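Local coordinates for cytosol aminopeptidase (Coxiella burnetii, PDB 3IJ3), which probably acts as a manganese-dependent metalloaminopeptidase of the M17 family, removing residues from the N-terminal end of peptides, at residues 249-261 against 300-314. Residues are numbered along the deposited sequence; the frame is centred on the assembly and turned at random. Where two conformers were deposited one is given.
Sequences GKGVCFDSGGLDI and IPAVENAIGSRSYRP. With LI (lithium ion), chain C; SO4 (sulfate ion), chain D.
Asp255 and Asn305 lie side by side at the ends of two parallel strands, pointing the same way, and their meeting ties the metal site to the neighbouring strand. In Asp255, CB stands 3.7 Å from the lithium ion; with CG anti to the backbone N (chi1 -170°) the carboxylate is placed between the metal and Asn305, CG itself 3.2 Å from the lithium ion. OD2 binds the lithium ion at 2.3 Å. OD1 accepts Asn305 ND2 at 2.8 Å on its syn side, 34° out of the carboxylate plane, while Gly257 N reaches it from the opposite face and closes an Asx turn. Together with the metal bond, these two bonds probably fix the rotation of the carboxylate. Asn305 ND2 also donates to Thr331 O, so the amide links the metal ligand to a further loop. Lithium here is completed by Asp273, Glu334 and a water; Lys250 NZ forms a salt bridge with Asp273 and donates a hydrogen bond to the sulfate, probably from the crystallisation liquor. In M17 enzymes the corresponding site normally carries divalent metal.

The backbones are joined as well: Asn305 N donates to Phe254 O, and Asn305 O takes both Ser256 N and Ser256 OG, the hydroxyl at 2.7 Å. The same OG accepts Gly258 N, an ST turn that starts the following loop. There Leu259 CD1 lies 3.6 Å from Tyr312 O, and a water joins Leu259 N to that carbonyl. At the corner before Asp255, Cys253 N donates to Val303 O at 2.8 Å, and Val252 CG2 touches Val303 CG2.

Strand 295-305 runs parallel to 244-252 and, past Cys253, to the short strand 254-255; 353-359 flanks 244-252, and 231-237 flanks 295-305. Helix 186-200 packs on Cys253, Ile300 and Ala302, whereas helices 217-223 and 335-347 both meet Pro301.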
ATOM      1  N   GLY A 249      31.675  10.723  11.476  1.00 15.61           N
ATOM      2  CA  GLY A 249      30.252  10.789  11.756  1.00 15.58           C
ATOM      3  C   GLY A 249      29.376  11.216  10.581  1.00 16.11           C
ATOM      4  O   GLY A 249      29.680  12.173   9.890  1.00 15.85           O
ATOM      5  N   LYS A 250      28.284  10.489  10.378  1.00 14.68           N
ATOM      6  CA  LYS A 250      27.336  10.767   9.302  1.00 16.03           C
ATOM      7  C   LYS A 250      26.543  12.037   9.594  1.00 16.16           C
ATOM      8  O   LYS A 250      25.734  12.073  10.525  1.00 15.44           O
ATOM      9  CB  LYS A 250      26.404   9.570   9.123  1.00 16.42           C
ATOM     10  CG  LYS A 250      25.243   9.775   8.117  1.00 15.91           C
ATOM     11  CD  LYS A 250      24.295   8.586   8.162  1.00 18.23           C
ATOM     12  CE  LYS A 250      22.942   8.901   7.525  1.00 19.30           C
ATOM     13  NZ  LYS A 250      21.976   7.747   7.713  1.00 20.19           N
ATOM     14  N   GLY A 251      26.757  13.068   8.771  1.00 15.86           N
ATOM     15  CA  GLY A 251      26.104  14.353   8.926  1.00 14.93           C
ATOM     16  C   GLY A 251      25.026  14.627   7.898  1.00 15.26           C
ATOM     17  O   GLY A 251      25.059  15.660   7.236  1.00 15.97           O
ATOM     18  N   VAL A 252      24.047  13.732   7.773  1.00 14.99           N
ATOM     19  CA  VAL A 252      22.938  13.970   6.812  1.00 13.55           C
ATOM     20  C   VAL A 252      21.931  14.835   7.573  1.00 15.24           C
ATOM     21  O   VAL A 252      21.110  14.342   8.355  1.00 15.69           O
ATOM     22  CB  VAL A 252      22.350  12.662   6.292  1.00 14.82           C
ATOM     23  CG1 VAL A 252      21.154  12.904   5.377  1.00 14.96           C
ATOM     24  CG2 VAL A 252      23.427  11.899   5.527  1.00 15.31           C
ATOM     25  N   CYS A 253      22.020  16.142   7.346  1.00 15.80           N
ATOM     26  CA  CYS A 253      21.216  17.135   8.076  1.00 15.70           C
ATOM     27  C   CYS A 253      19.716  16.966   7.916  1.00 16.04           C
ATOM     28  O   CYS A 253      18.942  17.268   8.844  1.00 15.99           O
ATOM     29  CB  CYS A 253      21.705  18.535   7.750  1.00 15.82           C
ATOM     30  SG  CYS A 253      23.429  18.769   8.391  1.00 20.11           S
ATOM     31  N   PHE A 254      19.312  16.499   6.742  1.00 16.42           N
ATOM     32  CA  PHE A 254      17.933  16.093   6.503  1.00 16.38           C
ATOM     33  C   PHE A 254      17.951  15.033   5.418  1.00 15.91           C
ATOM     34  O   PHE A 254      18.704  15.133   4.446  1.00 15.98           O
ATOM     35  CB  PHE A 254      16.977  17.222   6.111  1.00 16.42           C
ATOM     36  CG  PHE A 254      15.561  16.780   6.118  1.00 17.12           C
ATOM     37  CD1 PHE A 254      14.904  16.577   7.332  1.00 17.18           C
ATOM     38  CD2 PHE A 254      14.883  16.490   4.935  1.00 19.58           C
ATOM     39  CE1 PHE A 254      13.600  16.103   7.373  1.00 17.54           C
ATOM     40  CE2 PHE A 254      13.571  16.029   4.977  1.00 18.55           C
ATOM     41  CZ  PHE A 254      12.939  15.817   6.186  1.00 19.03           C
ATOM     42  N   ASP A 255      17.175  13.975   5.637  1.00 16.40           N
ATOM     43  CA  ASP A 255      17.070  12.906   4.669  1.00 17.27           C
ATOM     44  C   ASP A 255      15.625  12.741   4.169  1.00 17.11           C
ATOM     45  O   ASP A 255      14.754  12.253   4.885  1.00 17.21           O
ATOM     46  CB  ASP A 255      17.595  11.609   5.277  1.00 16.97           C
ATOM     47  CG  ASP A 255      17.738  10.479   4.255  1.00 18.13           C
ATOM     48  OD1 ASP A 255      17.564  10.722   3.044  1.00 17.08           O
ATOM     49  OD2 ASP A 255      18.016   9.347   4.724  1.00 17.65           O
ATOM     50  N   SER A 256      15.361  13.189   2.943  1.00 17.89           N
ATOM     51  CA  SER A 256      14.061  12.999   2.330  1.00 16.04           C
ATOM     52  C   SER A 256      13.961  11.615   1.707  1.00 15.57           C
ATOM     53  O   SER A 256      12.873  11.180   1.310  1.00 16.15           O
ATOM     54  CB  SER A 256      13.865  14.000   1.203  1.00 16.16           C
ATOM     55  OG  SER A 256      14.816  13.755   0.152  1.00 15.62           O
ATOM     56  N   GLY A 257      15.111  10.959   1.576  1.00 15.48           N
ATOM     57  CA  GLY A 257      15.229   9.704   0.877  1.00 17.24           C
ATOM     58  C   GLY A 257      15.732   9.901  -0.537  1.00 16.97           C
ATOM     59  O   GLY A 257      16.235   8.957  -1.162  1.00 15.84           O
ATOM     60  N   GLY A 258      15.651  11.143  -1.042  1.00 16.80           N
ATOM     61  CA  GLY A 258      16.031  11.418  -2.426  1.00 16.41           C
ATOM     62  C   GLY A 258      14.912  10.921  -3.341  1.00 16.74           C
ATOM     63  O   GLY A 258      13.752  10.788  -2.914  1.00 16.29           O
ATOM     64  N   LEU A 259      15.236  10.632  -4.604  1.00 15.45           N
ATOM     65  CA  LEU A 259      14.207  10.182  -5.553  1.00 14.48           C
ATOM     66  C   LEU A 259      13.439   8.940  -5.047  1.00 15.50           C
ATOM     67  O   LEU A 259      12.268   8.781  -5.363  1.00 16.07           O
ATOM     68  CB  LEU A 259      14.817   9.979  -6.945  1.00 16.12           C
ATOM     69  CG  LEU A 259      15.152  11.310  -7.645  1.00 16.62           C
ATOM     70  CD1 LEU A 259      15.983  11.072  -8.910  1.00 18.33           C
ATOM     71  CD2 LEU A 259      13.867  12.038  -7.963  1.00 17.70           C
ATOM     72  N   ASP A 260      14.123   8.080  -4.281  1.00 14.99           N
ATOM     73  CA  ASP A 260      13.488   6.927  -3.606  1.00 15.11           C
ATOM     74  C   ASP A 260      12.948   7.526  -2.290  1.00 15.21           C
ATOM     75  O   ASP A 260      13.421   7.241  -1.187  1.00 16.14           O
ATOM     76  CB  ASP A 260      14.512   5.823  -3.345  1.00 17.05           C
ATOM     77  CG  ASP A 260      14.956   5.132  -4.614  1.00 17.01           C
ATOM     78  OD1 ASP A 260      14.085   4.824  -5.469  1.00 17.51           O
ATOM     79  OD2 ASP A 260      16.173   4.857  -4.772  1.00 16.55           O
ATOM     80  N   ILE A 261      11.923   8.349  -2.450  1.00 15.85           N
ATOM     81  CA  ILE A 261      11.390   9.158  -1.364  1.00 14.78           C
ATOM     82  C   ILE A 261      10.808   8.357  -0.233  1.00 15.56           C
ATOM     83  O   ILE A 261      10.165   7.335  -0.443  1.00 16.56           O
ATOM     84  CB  ILE A 261      10.362  10.187  -1.921  1.00 14.49           C
ATOM     85  CG1 ILE A 261      10.079  11.302  -0.916  1.00 16.95           C
ATOM     86  CG2 ILE A 261       9.059   9.490  -2.402  1.00 17.02           C
ATOM     87  CD1 ILE A 261       9.134  12.410  -1.509  1.00 19.24           C
ATOM     88  N   ILE A 300      33.533  14.683   9.309  1.00 14.94           N
ATOM     89  CA  ILE A 300      32.077  14.685   9.172  1.00 14.99           C
ATOM     90  C   ILE A 300      31.630  15.143   7.772  1.00 14.91           C
ATOM     91  O   ILE A 300      31.805  16.322   7.410  1.00 15.41           O
ATOM     92  CB  ILE A 300      31.404  15.622  10.213  1.00 14.87           C
ATOM     93  CG1 ILE A 300      31.624  15.107  11.632  1.00 16.83           C
ATOM     94  CG2 ILE A 300      29.911  15.804   9.909  1.00 17.09           C
ATOM     95  CD1 ILE A 300      31.249  16.148  12.742  1.00 15.58           C
ATOM     96  N   PRO A 301      31.115  14.196   6.962  1.00 15.75           N
ATOM     97  CA  PRO A 301      30.485  14.581   5.706  1.00 15.33           C
ATOM     98  C   PRO A 301      29.146  15.222   6.092  1.00 14.99           C
ATOM     99  O   PRO A 301      28.332  14.593   6.806  1.00 15.94           O
ATOM    100  CB  PRO A 301      30.298  13.271   4.955  1.00 16.40           C
ATOM    101  CG  PRO A 301      30.683  12.188   5.868  1.00 21.51           C
ATOM    102  CD  PRO A 301      31.257  12.729   7.100  1.00 16.36           C
ATOM    103  N   ALA A 302      28.913  16.444   5.636  1.00 13.95           N
ATOM    104  CA  ALA A 302      27.701  17.196   6.003  1.00 14.86           C
ATOM    105  C   ALA A 302      26.929  17.541   4.732  1.00 16.69           C
ATOM    106  O   ALA A 302      27.414  18.293   3.871  1.00 16.41           O
ATOM    107  CB  ALA A 302      28.074  18.436   6.821  1.00 15.89           C
ATOM    108  N   VAL A 303      25.755  16.938   4.598  1.00 16.18           N
ATOM    109  CA  VAL A 303      24.935  17.116   3.409  1.00 16.54           C
ATOM    110  C   VAL A 303      23.444  17.032   3.715  1.00 17.84           C
ATOM    111  O   VAL A 303      23.043  16.684   4.839  1.00 18.04           O
ATOM    112  CB  VAL A 303      25.191  15.919   2.440  1.00 16.10           C
ATOM    113  CG1 VAL A 303      26.687  15.652   2.162  1.00 16.28           C
ATOM    114  CG2 VAL A 303      24.552  14.597   2.970  1.00 16.03           C
ATOM    115  N   GLU A 304      22.621  17.432   2.741  0.60 17.37           N
ATOM    116  CA  GLU A 304      21.183  17.179   2.803  0.60 18.23           C
ATOM    117  C   GLU A 304      20.921  16.214   1.656  0.60 17.75           C
ATOM    118  O   GLU A 304      21.495  16.380   0.576  0.60 17.31           O
ATOM    119  CB  GLU A 304      20.301  18.442   2.619  0.60 18.32           C
ATOM    120  CG  GLU A 304      18.742  18.131   2.709  0.60 22.94           C
ATOM    121  CD  GLU A 304      17.825  19.386   2.825  0.60 24.29           C
ATOM    122  OE1 GLU A 304      18.376  20.498   3.006  0.60 25.44           O
ATOM    123  OE2 GLU A 304      16.549  19.258   2.741  0.60 19.38           O
ATOM    124  N   ASN A 305      20.100  15.191   1.888  1.00 16.63           N
ATOM    125  CA  ASN A 305      19.705  14.260   0.829  1.00 16.29           C
ATOM    126  C   ASN A 305      18.354  14.767   0.361  1.00 15.94           C
ATOM    127  O   ASN A 305      17.325  14.422   0.921  1.00 16.42           O
ATOM    128  CB  ASN A 305      19.634  12.820   1.341  1.00 17.54           C
ATOM    129  CG  ASN A 305      19.461  11.794   0.225  1.00 17.49           C
ATOM    130  OD1 ASN A 305      19.807  12.059  -0.944  1.00 17.41           O
ATOM    131  ND2 ASN A 305      18.943  10.605   0.583  1.00 15.39           N
ATOM    132  N   ALA A 306      18.373  15.580  -0.681  1.00 16.02           N
ATOM    133  CA  ALA A 306      17.181  16.258  -1.140  1.00 15.25           C
ATOM    134  C   ALA A 306      16.598  15.750  -2.435  1.00 16.30           C
ATOM    135  O   ALA A 306      17.243  15.049  -3.190  1.00 17.18           O
ATOM    136  CB  ALA A 306      17.508  17.757  -1.333  1.00 15.66           C
ATOM    137  N   ILE A 307      15.363  16.180  -2.671  0.50 15.79           N
ATOM    138  CA  ILE A 307      14.640  15.891  -3.901  0.50 15.75           C
ATOM    139  C   ILE A 307      14.558  17.172  -4.672  0.50 16.11           C
ATOM    140  O   ILE A 307      14.111  18.213  -4.163  0.50 15.58           O
ATOM    141  CB  ILE A 307      13.236  15.368  -3.652  0.50 16.13           C
ATOM    142  CG1 ILE A 307      13.321  13.976  -3.048  0.50 14.31           C
ATOM    143  CG2 ILE A 307      12.452  15.312  -4.971  0.50 13.94           C
ATOM    144  CD1 ILE A 307      12.005  13.435  -2.578  0.50 18.13           C
ATOM    145  N   GLY A 308      15.040  17.130  -5.904  1.00 15.51           N
ATOM    146  CA  GLY A 308      14.978  18.306  -6.732  1.00 15.83           C
ATOM    147  C   GLY A 308      15.592  18.031  -8.097  1.00 14.98           C
ATOM    148  O   GLY A 308      15.993  16.913  -8.370  1.00 15.14           O
ATOM    149  N   SER A 309      15.703  19.071  -8.906  1.00 15.68           N
ATOM    150  CA  SER A 309      16.200  18.932 -10.282  1.00 17.16           C
ATOM    151  C   SER A 309      17.562  18.256 -10.390  1.00 16.94           C
ATOM    152  O   SER A 309      17.815  17.581 -11.367  1.00 18.21           O
ATOM    153  CB  SER A 309      16.274  20.281 -10.981  1.00 16.68           C
ATOM    154  OG  SER A 309      17.236  21.152 -10.406  1.00 17.97           O
ATOM    155  N   ARG A 310      18.423  18.446  -9.397  1.00 15.41           N
ATOM    156  CA  ARG A 310      19.796  17.886  -9.431  1.00 15.29           C
ATOM    157  C   ARG A 310      19.994  16.553  -8.695  1.00 16.10           C
ATOM    158  O   ARG A 310      21.129  16.038  -8.625  1.00 17.86           O
ATOM    159  CB  ARG A 310      20.779  18.907  -8.854  1.00 15.42           C
ATOM    160  CG  ARG A 310      20.833  20.210  -9.621  1.00 18.44           C
ATOM    161  CD  ARG A 310      21.825  21.206  -8.998  1.00 25.38           C
ATOM    162  NE  ARG A 310      21.574  21.484  -7.568  1.00 29.11           N
ATOM    163  CZ  ARG A 310      20.805  22.467  -7.081  1.00 33.05           C
ATOM    164  NH1 ARG A 310      20.168  23.319  -7.880  1.00 31.36           N
ATOM    165  NH2 ARG A 310      20.680  22.602  -5.768  1.00 33.37           N
ATOM    166  N   SER A 311      18.905  15.948  -8.198  1.00 15.02           N
ATOM    167  CA  SER A 311      19.023  14.697  -7.458  1.00 15.86           C
ATOM    168  C   SER A 311      19.758  13.553  -8.184  1.00 15.74           C
ATOM    169  O   SER A 311      19.465  13.259  -9.371  1.00 15.94           O
ATOM    170  CB  SER A 311      17.625  14.176  -7.088  1.00 16.30           C
ATOM    171  OG  SER A 311      17.015  14.989  -6.085  1.00 15.98           O
ATOM    172  N   TYR A 312      20.679  12.913  -7.466  1.00 15.56           N
ATOM    173  CA  TYR A 312      21.352  11.710  -7.970  1.00 15.99           C
ATOM    174  C   TYR A 312      20.247  10.624  -8.084  1.00 15.85           C
ATOM    175  O   TYR A 312      19.241  10.634  -7.352  1.00 15.80           O
ATOM    176  CB  TYR A 312      22.583  11.352  -7.136  1.00 16.99           C
ATOM    177  CG  TYR A 312      22.403  10.587  -5.846  1.00 17.09           C
ATOM    178  CD1 TYR A 312      23.257   9.551  -5.533  1.00 17.84           C
ATOM    179  CD2 TYR A 312      21.407  10.901  -4.907  1.00 18.55           C
ATOM    180  CE1 TYR A 312      23.146   8.836  -4.356  1.00 17.47           C
ATOM    181  CE2 TYR A 312      21.279  10.176  -3.718  1.00 16.71           C
ATOM    182  CZ  TYR A 312      22.160   9.145  -3.440  1.00 15.82           C
ATOM    183  OH  TYR A 312      22.081   8.391  -2.289  1.00 17.31           O
ATOM    184  N   ARG A 313      20.423   9.710  -9.025  1.00 15.15           N
ATOM    185  CA  ARG A 313      19.365   8.812  -9.398  1.00 14.98           C
ATOM    186  C   ARG A 313      19.657   7.334  -9.268  1.00 16.88           C
ATOM    187  O   ARG A 313      20.812   6.913  -9.311  1.00 16.97           O
ATOM    188  CB  ARG A 313      19.101   9.008 -10.904  1.00 15.20           C
ATOM    189  CG  ARG A 313      19.019  10.452 -11.381  1.00 15.06           C
ATOM    190  CD  ARG A 313      19.244  10.536 -12.906  1.00 17.36           C
ATOM    191  NE  ARG A 313      19.338  11.908 -13.402  1.00 17.44           N
ATOM    192  CZ  ARG A 313      20.453  12.652 -13.365  1.00 17.24           C
ATOM    193  NH1 ARG A 313      21.605  12.165 -12.878  1.00 17.92           N
ATOM    194  NH2 ARG A 313      20.425  13.890 -13.821  1.00 18.48           N
ATOM    195  N   PRO A 314      18.587   6.532  -9.176  1.00 16.27           N
ATOM    196  CA  PRO A 314      18.758   5.076  -9.233  1.00 15.72           C
ATOM    197  C   PRO A 314      19.437   4.745 -10.534  1.00 15.48           C
ATOM    198  O   PRO A 314      19.056   5.276 -11.580  1.00 16.17           O
ATOM    199  CB  PRO A 314      17.328   4.552  -9.220  1.00 16.40           C
ATOM    200  CG  PRO A 314      16.544   5.619  -8.456  1.00 17.24           C
ATOM    201  CD  PRO A 314      17.231   6.943  -8.775  1.00 16.47           C
TER
HETATM  202 LI    LI C 460      19.928   8.757   5.799  1.00 14.02          LI
HETATM  203  S   SO4 D 461      22.440   4.718   5.274  1.00 21.61           S
HETATM  204  O1  SO4 D 461      21.675   5.824   4.711  1.00 20.88           O
HETATM  205  O2  SO4 D 461      23.419   4.336   4.246  1.00 23.18           O
HETATM  206  O3  SO4 D 461      23.038   5.207   6.502  1.00 23.14           O
HETATM  207  O4  SO4 D 461      21.556   3.568   5.555  1.00 18.99           O
HETATM  208  O   HOH W   1      18.037  11.348  -4.978  1.00 16.32           O
HETATM  209  O   HOH W   2      19.414   6.945   5.442  1.00 18.32           O